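Local coordinates for ABC transporter substrate-binding protein (Vibrio cholerae, PDB 3LKV) that probably serves as the periplasmic substrate-binding component of an ABC transporter, holding phenylalanine in the cleft between its two lobes, at residues A[55-58]-A[59-63]; A[86-90]-A[91-95]; A[131-134]-A[135-139]; A[203-206]-A[207-211]; A[252-255]-A[256-260]. All blocks are in the same frame, centred on the assembly; numbering follows the deposited sequence.

Contact 1: residues A[55-58]-A[59-63]; sequences PAIA and VQIAR
I61 reaches back one turn along the helix to I57, and its side chain can be followed outward from the backbone. CB sits 3.5 Å from the carbonyl O of I57. CG1 comes closer to that same oxygen, at 3.3 Å, because it stands beside the backbone N and anti to the carbonyl carbon (chi1 -75°). From there CD1 continues over the earlier turn and meets CG2 of I57 at 3.8 Å, the methyl-to-methyl contact of the pair. The two isoleucines cross obliquely, and their apolar, branched chains suit the face turned to A51. The oxygen under I61 is also the acceptor for its own amide: I61 N to I57 O measures 2.8 Å with an N-H...O angle of 162°, so a single carbonyl is bonded by the amide and overlain by the side chain.

The bonds on either side repeat the pattern, Q60 N to A56 O at 3.0 Å and A62 N to A58 O at 3.1 Å. At the start of the helix the regularity is poorer, since V59 N has weak bonds to both P55 O and A56 O. Proline is at ease there, in the first turn, where its missing N-H costs no helical bond. N54 accepts a bond from A56 N through OD1, its side chain serving that amide.

The small A58 and A62 let helix 55-66 come close to helix 78-87: A58 touches T80, while A62 lies against A83, L84 and A87. I57, A58 and I61 all meet A51 in the loop that follows strand 44-50.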
loop_
_atom_site.group_PDB
_atom_site.type_symbol
_atom_site.label_atom_id
_atom_site.label_comp_id
_atom_site.label_asym_id
_atom_site.label_seq_id
_atom_site.Cartn_x
_atom_site.Cartn_y
_atom_site.Cartn_z
ATOM N N PRO A 55 -21.012 -12.767 2.893
ATOM C CA PRO A 55 -20.621 -14.174 3.021
ATOM C C PRO A 55 -20.481 -14.828 1.652
ATOM O O PRO A 55 -19.727 -15.789 1.498
ATOM C CB PRO A 55 -21.796 -14.790 3.782
ATOM C CG PRO A 55 -22.352 -13.665 4.578
ATOM C CD PRO A 55 -22.176 -12.435 3.733
ATOM N N ALA A 56 -21.204 -14.302 0.668
ATOM C CA ALA A 56 -21.141 -14.820 -0.692
ATOM C C ALA A 56 -19.829 -14.421 -1.359
ATOM O O ALA A 56 -19.169 -15.244 -1.993
ATOM C CB ALA A 56 -22.325 -14.322 -1.506
ATOM N N ILE A 57 -19.456 -13.154 -1.208
ATOM C CA ILE A 57 -18.204 -12.651 -1.777
ATOM C C ILE A 57 -17.052 -13.398 -1.118
ATOM O O ILE A 57 -16.089 -13.735 -1.791
ATOM C CB ILE A 57 -18.068 -11.109 -1.674
ATOM C CG1 ILE A 57 -19.272 -10.470 -2.375
ATOM C CG2 ILE A 57 -16.717 -10.570 -2.382
ATOM C CD1 ILE A 57 -19.384 -8.867 -2.157
ATOM N N ALA A 58 -17.157 -13.683 0.177
ATOM C CA ALA A 58 -16.146 -14.494 0.829
ATOM C C ALA A 58 -15.902 -15.823 0.047
ATOM O O ALA A 58 -14.757 -16.237 -0.151
ATOM C CB ALA A 58 -16.547 -14.770 2.250
ATOM N N VAL A 59 -16.971 -16.446 -0.427
ATOM C CA VAL A 59 -16.851 -17.695 -1.159
ATOM C C VAL A 59 -16.202 -17.427 -2.525
ATOM O O VAL A 59 -15.270 -18.124 -2.932
ATOM C CB VAL A 59 -18.230 -18.347 -1.314
ATOM C CG1 VAL A 59 -18.215 -19.537 -2.369
ATOM C CG2 VAL A 59 -18.719 -18.795 0.085
ATOM N N GLN A 60 -16.617 -16.359 -3.194
ATOM C CA GLN A 60 -16.018 -16.055 -4.488
ATOM C C GLN A 60 -14.545 -15.699 -4.416
ATOM O O GLN A 60 -13.783 -16.029 -5.299
ATOM C CB GLN A 60 -16.863 -14.980 -5.189
ATOM C CG GLN A 60 -18.141 -15.688 -5.683
ATOM C CD GLN A 60 -19.180 -14.798 -6.313
ATOM O OE1 GLN A 60 -19.353 -13.653 -5.903
ATOM N NE2 GLN A 60 -19.916 -15.349 -7.318
ATOM N N ILE A 61 -14.160 -15.012 -3.350
ATOM C CA ILE A 61 -12.780 -14.672 -3.127
ATOM C C ILE A 61 -11.969 -15.959 -2.948
ATOM O O ILE A 61 -10.931 -16.140 -3.601
ATOM C CB ILE A 61 -12.621 -13.767 -1.928
ATOM C CG1 ILE A 61 -13.078 -12.360 -2.291
ATOM C CG2 ILE A 61 -11.184 -13.732 -1.439
ATOM C CD1 ILE A 61 -13.259 -11.488 -1.049
ATOM N N ALA A 62 -12.469 -16.856 -2.105
ATOM C CA ALA A 62 -11.785 -18.133 -1.854
ATOM C C ALA A 62 -11.578 -18.896 -3.155
ATOM O O ALA A 62 -10.460 -19.372 -3.440
ATOM C CB ALA A 62 -12.554 -18.994 -0.780
ATOM N N ARG A 63 -12.598 -18.959 -3.994
ATOM C CA ARG A 63 -12.486 -19.698 -5.259
ATOM C C ARG A 63 -11.495 -19.025 -6.227
ATOM O O ARG A 63 -10.744 -19.701 -6.901
ATOM C CB ARG A 63 -13.846 -19.850 -5.963
ATOM C CG ARG A 63 -14.869 -20.606 -5.079
ATOM C CD ARG A 63 -16.268 -20.564 -5.689
ATOM N NE ARG A 63 -17.148 -21.426 -4.932
ATOM C CZ ARG A 63 -18.466 -21.434 -5.005
ATOM N NH1 ARG A 63 -19.107 -20.619 -5.819
ATOM N NH2 ARG A 63 -19.154 -22.276 -4.242
#

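Contact 2: residues A[86-90]-A[91-95]; sequences SATKT and IPIVF
The turn that carries the chain from helix 78-87 into strand 93-98 belongs to a beta-alpha-beta unit begun by strand 72-76, and T88 is the residue that ties it. At T88 the chain abandons the helix, and the hydroxyl OG1 of this residue accepts the amide of I91 at 3.1 Å, with an N-H...O angle of 163°. That bond closes a short loop across K89 and T90. OG1 can face the amide because it lies opposite the backbone N (chi1 -173°), which directs the methyl CG2 elsewhere, to CD1 of I93 at 3.6 Å. Threonine thus serves the turn twice, with a polar branch for the backbone and an apolar one for the strand. I91 crosses the T88 side chain at about a right angle, its CG1 3.5 Å from OG1, whereas I93 and T88 run past each other in opposite directions. K89 turns its NZ back to the carbonyl O of V85.

N116 ND2 bonds to both T88 O and I91 O. Within the parallel sheet, V94 pairs with L73 and G75 of strand 72-76, and I93 with T118 of strand 117-121; T88 also rests on V66 of helix 55-66.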
loop_
_atom_site.group_PDB
_atom_site.type_symbol
_atom_site.label_atom_id
_atom_site.label_comp_id
_atom_site.label_asym_id
_atom_site.label_seq_id
_atom_site.Cartn_x
_atom_site.Cartn_y
_atom_site.Cartn_z
ATOM N N SER A 86 -13.221 -24.408 2.839
ATOM C CA SER A 86 -14.093 -25.073 1.878
ATOM C C SER A 86 -13.462 -25.167 0.454
ATOM O O SER A 86 -13.597 -26.169 -0.264
ATOM C CB SER A 86 -15.459 -24.387 1.918
ATOM O OG SER A 86 -16.162 -24.829 0.789
ATOM N N ALA A 87 -12.693 -24.140 0.076
ATOM C CA ALA A 87 -12.173 -24.005 -1.304
ATOM C C ALA A 87 -10.878 -24.744 -1.544
ATOM O O ALA A 87 -10.483 -25.036 -2.714
ATOM C CB ALA A 87 -11.995 -22.507 -1.639
ATOM N N THR A 88 -10.171 -25.055 -0.467
ATOM C CA THR A 88 -8.985 -25.878 -0.609
ATOM C C THR A 88 -8.677 -26.745 0.603
ATOM O O THR A 88 -8.744 -26.291 1.723
ATOM C CB THR A 88 -7.719 -25.047 -0.928
ATOM O OG1 THR A 88 -6.636 -25.956 -1.223
ATOM C CG2 THR A 88 -7.305 -24.163 0.273
ATOM N N LYS A 89 -8.278 -27.982 0.334
ATOM C CA LYS A 89 -7.824 -28.917 1.368
ATOM C C LYS A 89 -6.305 -29.135 1.406
ATOM O O LYS A 89 -5.839 -29.962 2.190
ATOM C CB LYS A 89 -8.454 -30.323 1.118
ATOM C CG LYS A 89 -9.966 -30.355 0.923
ATOM C CD LYS A 89 -10.733 -29.796 2.130
ATOM C CE LYS A 89 -12.195 -29.426 1.703
ATOM N NZ LYS A 89 -12.918 -28.795 2.823
ATOM N N THR A 90 -5.559 -28.447 0.560
ATOM C CA THR A 90 -4.146 -28.729 0.335
ATOM C C THR A 90 -3.261 -27.484 0.340
ATOM O O THR A 90 -2.086 -27.529 0.720
ATOM C CB THR A 90 -3.972 -29.331 -1.044
ATOM O OG1 THR A 90 -4.666 -28.497 -1.973
ATOM C CG2 THR A 90 -4.593 -30.742 -1.119
ATOM N N ILE A 91 -3.759 -26.373 -0.178
ATOM C CA ILE A 91 -2.997 -25.116 -0.065
ATOM C C ILE A 91 -3.001 -24.711 1.394
ATOM O O ILE A 91 -4.034 -24.666 2.032
ATOM C CB ILE A 91 -3.562 -23.979 -0.955
ATOM C CG1 ILE A 91 -3.673 -24.477 -2.424
ATOM C CG2 ILE A 91 -2.687 -22.767 -0.855
ATOM C CD1 ILE A 91 -4.206 -23.384 -3.359
ATOM N N PRO A 92 -1.820 -24.452 1.966
ATOM C CA PRO A 92 -1.806 -23.985 3.343
ATOM C C PRO A 92 -2.667 -22.764 3.591
ATOM O O PRO A 92 -2.592 -21.769 2.827
ATOM C CB PRO A 92 -0.320 -23.651 3.578
ATOM C CG PRO A 92 0.387 -24.466 2.563
ATOM C CD PRO A 92 -0.472 -24.397 1.363
ATOM N N ILE A 93 -3.459 -22.838 4.667
ATOM C CA ILE A 93 -4.306 -21.767 5.159
ATOM C C ILE A 93 -3.838 -21.403 6.561
ATOM O O ILE A 93 -3.759 -22.259 7.451
ATOM C CB ILE A 93 -5.762 -22.180 5.265
ATOM C CG1 ILE A 93 -6.309 -22.514 3.860
ATOM C CG2 ILE A 93 -6.551 -21.070 5.930
ATOM C CD1 ILE A 93 -7.596 -23.328 3.797
ATOM N N VAL A 94 -3.540 -20.131 6.755
ATOM C CA VAL A 94 -3.256 -19.594 8.078
ATOM C C VAL A 94 -4.385 -18.641 8.396
ATOM O O VAL A 94 -4.554 -17.626 7.729
ATOM C CB VAL A 94 -1.988 -18.792 8.080
ATOM C CG1 VAL A 94 -1.799 -18.182 9.460
ATOM C CG2 VAL A 94 -0.782 -19.707 7.640
ATOM N N PHE A 95 -5.185 -18.968 9.369
ATOM C CA PHE A 95 -6.238 -18.048 9.745
ATOM C C PHE A 95 -5.686 -17.188 10.844
ATOM O O PHE A 95 -4.682 -17.535 11.506
ATOM C CB PHE A 95 -7.505 -18.763 10.225
ATOM C CG PHE A 95 -7.272 -19.716 11.388
ATOM C CD1 PHE A 95 -7.119 -19.238 12.672
ATOM C CD2 PHE A 95 -7.231 -21.062 11.183
ATOM C CE1 PHE A 95 -6.928 -20.087 13.716
ATOM C CE2 PHE A 95 -7.037 -21.954 12.240
ATOM C CZ PHE A 95 -6.884 -21.453 13.501
#

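Contact 3: residues A[131-134]-A[135-139]; sequences ELIK and EILPN
The carbonyl oxygen of L132 receives two amides from the next turn of the helix. I136 N is its main donor, at 3.0 Å and an N-H...O angle of 159°, while E135 N adds a weak bond of 3.1 Å. E135 N is itself shared, since it also bonds to E131 O at 3.0 Å. One residue on, L137 N reaches I133 O at 2.9 Å, although L137 has already left helical geometry. P138 can offer no amide to K134 O; its CA approaches that oxygen instead, at 3.1 Å, as a CA-H...O contact. Proline therefore suits the exit, where the run of helical donors stops.

Among the side chains, CG of L132 points opposite its backbone N (chi1 -176°), and the chain then bends so that CD1 comes within 3.6 Å of OE1 of E135, the two chains crossing at a slant. E135 is extended beyond CG, and the carboxylate at its end forms a salt bridge with R297 through OE1; the cation probably steadies its negative charge. L132 packs on R297 as well. The apolar pairs are looser: CD1 of L132 lies 4.2 Å from CD1 of I136, and CG2 of I133 is 4.3 Å from CD1 of L137. These leucines and isoleucines form the inward face, meeting F224 and V196 of the sheet and V294 of helix 292-297. K134, on the exposed side, bonds through NZ to H168.

The arrangement is that of an amphipathic helix ending against the sheet of an alpha/beta lobe, with leucine and proline leading the chain toward strand 142-147.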
loop_
_atom_site.group_PDB
_atom_site.type_symbol
_atom_site.label_atom_id
_atom_site.label_comp_id
_atom_site.label_asym_id
_atom_site.label_seq_id
_atom_site.Cartn_x
_atom_site.Cartn_y
_atom_site.Cartn_z
ATOM N N GLU A 131 -16.615 -9.475 34.694
ATOM C CA GLU A 131 -16.109 -9.078 36.005
ATOM C C GLU A 131 -15.685 -7.635 35.903
ATOM O O GLU A 131 -15.941 -6.859 36.807
ATOM C CB GLU A 131 -14.992 -10.015 36.549
ATOM C CG GLU A 131 -15.587 -11.423 36.916
ATOM C CD GLU A 131 -14.583 -12.567 37.306
ATOM O OE1 GLU A 131 -13.500 -12.727 36.669
ATOM O OE2 GLU A 131 -14.950 -13.361 38.230
ATOM N N LEU A 132 -15.155 -7.234 34.758
ATOM C CA LEU A 132 -14.736 -5.852 34.603
ATOM C C LEU A 132 -15.934 -4.881 34.497
ATOM O O LEU A 132 -15.901 -3.793 35.099
ATOM C CB LEU A 132 -13.776 -5.742 33.443
ATOM C CG LEU A 132 -13.115 -4.406 33.139
ATOM C CD1 LEU A 132 -12.483 -3.768 34.380
ATOM C CD2 LEU A 132 -12.053 -4.632 32.048
ATOM N N ILE A 133 -16.996 -5.289 33.798
ATOM C CA ILE A 133 -18.219 -4.507 33.702
ATOM C C ILE A 133 -18.814 -4.316 35.099
ATOM O O ILE A 133 -19.223 -3.224 35.447
ATOM C CB ILE A 133 -19.266 -5.167 32.763
ATOM C CG1 ILE A 133 -18.851 -5.049 31.286
ATOM C CG2 ILE A 133 -20.617 -4.518 32.891
ATOM C CD1 ILE A 133 -19.653 -6.051 30.298
ATOM N N LYS A 134 -18.812 -5.373 35.901
ATOM C CA LYS A 134 -19.318 -5.310 37.285
ATOM C C LYS A 134 -18.472 -4.393 38.185
ATOM O O LYS A 134 -18.981 -3.748 39.093
ATOM C CB LYS A 134 -19.412 -6.718 37.891
ATOM C CG LYS A 134 -20.284 -6.844 39.202
ATOM C CD LYS A 134 -20.867 -8.318 39.398
ATOM C CE LYS A 134 -20.852 -8.853 40.892
ATOM N NZ LYS A 134 -20.157 -10.227 40.977
ATOM N N GLU A 135 -17.186 -4.312 37.901
ATOM C CA GLU A 135 -16.263 -3.460 38.639
ATOM C C GLU A 135 -16.456 -1.976 38.324
ATOM O O GLU A 135 -16.420 -1.128 39.224
ATOM C CB GLU A 135 -14.805 -3.860 38.339
ATOM C CG GLU A 135 -13.790 -3.246 39.304
ATOM C CD GLU A 135 -12.319 -3.447 38.879
ATOM O OE1 GLU A 135 -11.997 -4.203 37.934
ATOM O OE2 GLU A 135 -11.473 -2.812 39.493
ATOM N N ILE A 136 -16.634 -1.676 37.051
ATOM C CA ILE A 136 -16.831 -0.314 36.577
ATOM C C ILE A 136 -18.216 0.192 36.923
ATOM O O ILE A 136 -18.376 1.366 37.146
ATOM C CB ILE A 136 -16.668 -0.221 35.021
ATOM C CG1 ILE A 136 -15.202 -0.344 34.619
ATOM C CG2 ILE A 136 -17.244 1.088 34.462
ATOM C CD1 ILE A 136 -15.009 -0.638 33.147
ATOM N N LEU A 137 -19.192 -0.721 36.954
ATOM C CA LEU A 137 -20.608 -0.421 37.114
ATOM C C LEU A 137 -21.180 -1.402 38.122
ATOM O O LEU A 137 -21.817 -2.379 37.726
ATOM C CB LEU A 137 -21.373 -0.626 35.798
ATOM C CG LEU A 137 -21.068 0.280 34.613
ATOM C CD1 LEU A 137 -21.630 -0.315 33.339
ATOM C CD2 LEU A 137 -21.664 1.666 34.883
ATOM N N PRO A 138 -20.999 -1.131 39.431
ATOM C CA PRO A 138 -21.294 -2.158 40.445
ATOM C C PRO A 138 -22.766 -2.493 40.597
ATOM O O PRO A 138 -23.094 -3.519 41.162
ATOM C CB PRO A 138 -20.727 -1.571 41.760
ATOM C CG PRO A 138 -19.876 -0.348 41.327
ATOM C CD PRO A 138 -20.541 0.133 40.030
ATOM N N ASN A 139 -23.648 -1.646 40.099
ATOM C CA ASN A 139 -25.092 -1.923 40.165
ATOM C C ASN A 139 -25.684 -2.539 38.894
ATOM O O ASN A 139 -26.902 -2.555 38.740
ATOM C CB ASN A 139 -25.849 -0.638 40.493
ATOM C CG ASN A 139 -25.521 -0.111 41.884
ATOM O OD1 ASN A 139 -25.036 1.000 42.028
ATOM N ND2 ASN A 139 -25.750 -0.927 42.898
#

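Contact 4: residues A[203-206]-A[207-211]; sequences NTVA and SAIEG. With PHE (phenylalanine), chain B.
The flat groups of this site are the carboxamide of N203 and the ring of the bound phenylalanine. The ring edge at CD1 lies over one face of the amide, about 3.2 Å above its plane, with the two planes inclined by roughly 40°. The ligand OXT lies close to the amide plane at the ND2 end, where N203 ND2 donates to it at 2.9 Å with an N-H...O angle of 158°. OD1, 3.4 Å from the ligand CD1, accepts a bond from H19 NE2. Held at both ends, the amide has its rotation fixed, and asparagine suits because it offers donor and acceptor together. CG beside the backbone N (chi1 -62°) lays the amide under the ring edge with ND2 toward OXT. CB of A206 comes in beside the CE1 edge at 3.9 Å, displaced to the same side of the ring as the amide. T78, T99, D122 and the carbonyl of A97 also hydrogen-bond the phenylalanine.

Behind these pocket residues the helix is short. S207 N bonds to N203 O at 3.0 Å, and A208 N turns to V205 O at 2.9 Å. Serine OG lies 3.1 Å from T204 O, close enough for a bond that is not settled. A208 then occupies the N-cap position of the next helix, so the chain bends between two helical segments. V205 and I209 make a loose apolar contact across the bend.

E151 receives N203 N and, with N148, holds the hydroxyl of T204. A206 and I209 lean on Y230 of helix 228-232, while T204 and A208 touch V183 of helix 183-191, placing the bend between these two helices.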
loop_
_atom_site.group_PDB
_atom_site.type_symbol
_atom_site.label_atom_id
_atom_site.label_comp_id
_atom_site.label_asym_id
_atom_site.label_seq_id
_atom_site.Cartn_x
_atom_site.Cartn_y
_atom_site.Cartn_z
ATOM N N ASN A 203 -17.907 -9.205 13.631
ATOM C CA ASN A 203 -17.618 -8.339 12.482
ATOM C C ASN A 203 -18.751 -7.412 12.053
ATOM O O ASN A 203 -18.522 -6.301 11.605
ATOM C CB ASN A 203 -17.192 -9.227 11.292
ATOM C CG ASN A 203 -15.919 -10.007 11.599
ATOM O OD1 ASN A 203 -14.829 -9.398 11.719
ATOM N ND2 ASN A 203 -16.042 -11.333 11.778
ATOM N N THR A 204 -19.983 -7.875 12.213
ATOM C CA THR A 204 -21.163 -7.086 11.920
ATOM C C THR A 204 -21.286 -5.950 12.909
ATOM O O THR A 204 -21.517 -4.812 12.517
ATOM C CB THR A 204 -22.442 -7.924 12.013
ATOM O OG1 THR A 204 -22.280 -9.159 11.273
ATOM C CG2 THR A 204 -23.639 -7.124 11.452
ATOM N N VAL A 205 -21.129 -6.240 14.187
ATOM C CA VAL A 205 -21.059 -5.168 15.202
ATOM C C VAL A 205 -19.901 -4.213 14.939
ATOM O O VAL A 205 -20.103 -3.006 14.875
ATOM C CB VAL A 205 -20.964 -5.723 16.655
ATOM C CG1 VAL A 205 -20.725 -4.574 17.696
ATOM C CG2 VAL A 205 -22.260 -6.474 17.021
ATOM N N ALA A 206 -18.692 -4.759 14.741
ATOM C CA ALA A 206 -17.512 -3.930 14.503
ATOM C C ALA A 206 -17.753 -2.977 13.329
ATOM O O ALA A 206 -17.385 -1.835 13.389
ATOM C CB ALA A 206 -16.225 -4.788 14.276
ATOM N N SER A 207 -18.405 -3.409 12.281
ATOM C CA SER A 207 -18.544 -2.563 11.112
ATOM C C SER A 207 -19.665 -1.524 11.272
ATOM O O SER A 207 -19.815 -0.646 10.450
ATOM C CB SER A 207 -18.776 -3.450 9.882
ATOM O OG SER A 207 -20.135 -3.898 9.897
ATOM N N ALA A 208 -20.451 -1.620 12.332
ATOM C CA ALA A 208 -21.535 -0.709 12.593
ATOM C C ALA A 208 -21.433 -0.115 13.997
ATOM O O ALA A 208 -22.428 0.305 14.549
ATOM C CB ALA A 208 -22.866 -1.445 12.435
ATOM N N ILE A 209 -20.240 -0.080 14.568
ATOM C CA ILE A 209 -20.074 0.311 15.955
ATOM C C ILE A 209 -20.545 1.765 16.169
ATOM O O ILE A 209 -21.145 2.081 17.196
ATOM C CB ILE A 209 -18.602 0.080 16.421
ATOM C CG1 ILE A 209 -18.442 0.266 17.924
ATOM C CG2 ILE A 209 -17.604 1.006 15.677
ATOM C CD1 ILE A 209 -19.062 -0.803 18.763
ATOM N N GLU A 210 -20.342 2.635 15.182
ATOM C CA GLU A 210 -20.802 4.032 15.300
ATOM C C GLU A 210 -22.315 4.105 15.498
ATOM O O GLU A 210 -22.787 4.868 16.321
ATOM C CB GLU A 210 -20.335 4.905 14.121
ATOM C CG GLU A 210 -18.787 4.856 13.933
ATOM C CD GLU A 210 -18.136 6.144 13.393
ATOM O OE1 GLU A 210 -18.588 7.265 13.760
ATOM O OE2 GLU A 210 -17.137 6.020 12.628
ATOM N N GLY A 211 -23.054 3.304 14.736
ATOM C CA GLY A 211 -24.496 3.248 14.868
ATOM C C GLY A 211 -24.918 2.641 16.207
ATOM O O GLY A 211 -25.900 3.085 16.827
HETATM N N PHE B . -12.431 -12.604 16.002
HETATM C CA PHE B . -13.383 -12.140 14.915
HETATM C C PHE B . -13.730 -13.352 14.009
HETATM O O PHE B . -13.522 -14.507 14.484
HETATM C CB PHE B . -12.822 -10.945 14.129
HETATM C CG PHE B . -12.925 -9.623 14.886
HETATM C CD1 PHE B . -14.172 -8.993 15.052
HETATM C CD2 PHE B . -11.814 -9.030 15.443
HETATM C CE1 PHE B . -14.285 -7.834 15.751
HETATM C CE2 PHE B . -11.915 -7.862 16.135
HETATM C CZ PHE B . -13.136 -7.247 16.312
HETATM O OXT PHE B . -14.229 -13.247 12.866
#

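Contact 5: residues A[252-255]-A[256-260]; sequences DYVA and AILEG
A255 O accepts the last amide of its turn, E259 N, at 3.1 Å, just where helix 243-258 is giving way. The three carbonyls before it are satisfied in the same manner: A256 N bonds to D252 O, I257 N to Y253 O at 2.9 Å, and L258 N to V254 O at 3.0 Å with an N-H...O angle of 162°. The end is a Schellman motif, in which G260 N returns to I257 O at 2.9 Å and K261 N to A256 O. G260 is its C-prime residue with positive phi, where a beta carbon would collide with the carbonyl O of E259, which is why glycine suits the position.

Side chains find their partners farther off. Y253 OH bonds to the carbonyl O of D267, a residue of a zinc site together with E111, and E259 OE2 bonds to Y38 OH. E259 CG stands anti to its carbonyl carbon (chi1 -76°), bringing CD within 3.3 Å of A255 O. V254 and L258, one turn apart, run alongside each other in the same direction, with CG1 of V254 4.0 Å from CD1 of L258.

A255 is buried, and its small methyl fits there. The apolar side chains face the parallel sheet, where V254 packs on V74 and L258 on V72 of strand 72-76, Y253, V254 and I257 meet V94 of strand 93-98, and Y253 also touches T118 and L120 of strand 117-121.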
loop_
_atom_site.group_PDB
_atom_site.type_symbol
_atom_site.label_atom_id
_atom_site.label_comp_id
_atom_site.label_asym_id
_atom_site.label_seq_id
_atom_site.Cartn_x
_atom_site.Cartn_y
_atom_site.Cartn_z
ATOM N N ASP A 252 4.986 -15.120 11.373
ATOM C CA ASP A 252 5.753 -16.279 11.770
ATOM C C ASP A 252 5.213 -17.554 11.177
ATOM O O ASP A 252 5.987 -18.360 10.725
ATOM C CB ASP A 252 5.773 -16.504 13.297
ATOM C CG ASP A 252 6.490 -15.410 14.064
ATOM O OD1 ASP A 252 7.183 -14.548 13.451
ATOM O OD2 ASP A 252 6.363 -15.423 15.322
ATOM N N TYR A 253 3.902 -17.765 11.212
ATOM C CA TYR A 253 3.317 -18.960 10.621
ATOM C C TYR A 253 3.523 -18.973 9.089
ATOM O O TYR A 253 3.975 -19.956 8.460
ATOM C CB TYR A 253 1.786 -19.015 10.935
ATOM C CG TYR A 253 1.400 -19.431 12.350
ATOM C CD1 TYR A 253 0.987 -20.744 12.625
ATOM C CD2 TYR A 253 1.406 -18.525 13.393
ATOM C CE1 TYR A 253 0.661 -21.165 13.890
ATOM C CE2 TYR A 253 1.072 -18.952 14.739
ATOM C CZ TYR A 253 0.697 -20.269 14.958
ATOM O OH TYR A 253 0.324 -20.710 16.214
ATOM N N VAL A 254 3.168 -17.868 8.457
ATOM C CA VAL A 254 3.333 -17.777 7.008
ATOM C C VAL A 254 4.809 -18.039 6.603
ATOM O O VAL A 254 5.071 -18.836 5.727
ATOM C CB VAL A 254 2.853 -16.429 6.494
ATOM C CG1 VAL A 254 3.202 -16.282 5.031
ATOM C CG2 VAL A 254 1.342 -16.271 6.719
ATOM N N ALA A 255 5.772 -17.424 7.278
ATOM C CA ALA A 255 7.179 -17.653 6.904
ATOM C C ALA A 255 7.573 -19.109 7.125
ATOM O O ALA A 255 8.274 -19.690 6.287
ATOM C CB ALA A 255 8.165 -16.711 7.603
ATOM N N ALA A 256 7.112 -19.711 8.226
ATOM C CA ALA A 256 7.500 -21.092 8.512
ATOM C C ALA A 256 6.938 -21.974 7.403
ATOM O O ALA A 256 7.612 -22.862 6.908
ATOM C CB ALA A 256 7.005 -21.530 9.923
ATOM N N ILE A 257 5.738 -21.686 6.939
ATOM C CA ILE A 257 5.146 -22.532 5.898
ATOM C C ILE A 257 5.905 -22.371 4.586
ATOM O O ILE A 257 6.176 -23.334 3.859
ATOM C CB ILE A 257 3.636 -22.224 5.734
ATOM C CG1 ILE A 257 2.918 -22.723 6.992
ATOM C CG2 ILE A 257 3.038 -22.844 4.451
ATOM C CD1 ILE A 257 1.470 -22.290 7.192
ATOM N N LEU A 258 6.237 -21.139 4.274
ATOM C CA LEU A 258 6.944 -20.845 3.029
ATOM C C LEU A 258 8.282 -21.582 3.000
ATOM O O LEU A 258 8.754 -21.930 1.956
ATOM C CB LEU A 258 7.171 -19.319 2.887
ATOM C CG LEU A 258 5.928 -18.491 2.475
ATOM C CD1 LEU A 258 6.230 -17.040 2.551
ATOM C CD2 LEU A 258 5.441 -18.846 1.070
ATOM N N GLU A 259 8.858 -21.815 4.155
ATOM C CA GLU A 259 10.107 -22.500 4.288
ATOM C C GLU A 259 9.965 -24.009 4.394
ATOM O O GLU A 259 10.909 -24.695 4.711
ATOM C CB GLU A 259 10.861 -21.932 5.519
ATOM C CG GLU A 259 11.446 -20.566 5.161
ATOM C CD GLU A 259 11.618 -19.604 6.338
ATOM O OE1 GLU A 259 11.774 -20.089 7.512
ATOM O OE2 GLU A 259 11.600 -18.357 6.031
ATOM N N GLY A 260 8.791 -24.525 4.095
ATOM C CA GLY A 260 8.605 -25.933 4.012
ATOM C C GLY A 260 7.978 -26.611 5.217
ATOM O O GLY A 260 7.965 -27.823 5.247
#

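Contacts 1, 2 and 5 belong to one lobe and form a layered set around its parallel sheet. Contact 1 touches contact 2 between helices, A62 CB to A87 CB at 3.7 Å, and contact 2 passes the packing on to contact 5 where V94 CG2 meets I257 CD1 at 3.5 Å and P92 CB meets I257 CG2 at 3.6 Å. Contact 3 lies far away in the other lobe, its centre about 41 Å from that of contact 1. Contact 4 holds the phenylalanine directly; A58 of contact 1 is about 11 Å from the ligand and I93 of contact 2 about 13 Å, side chain to ligand.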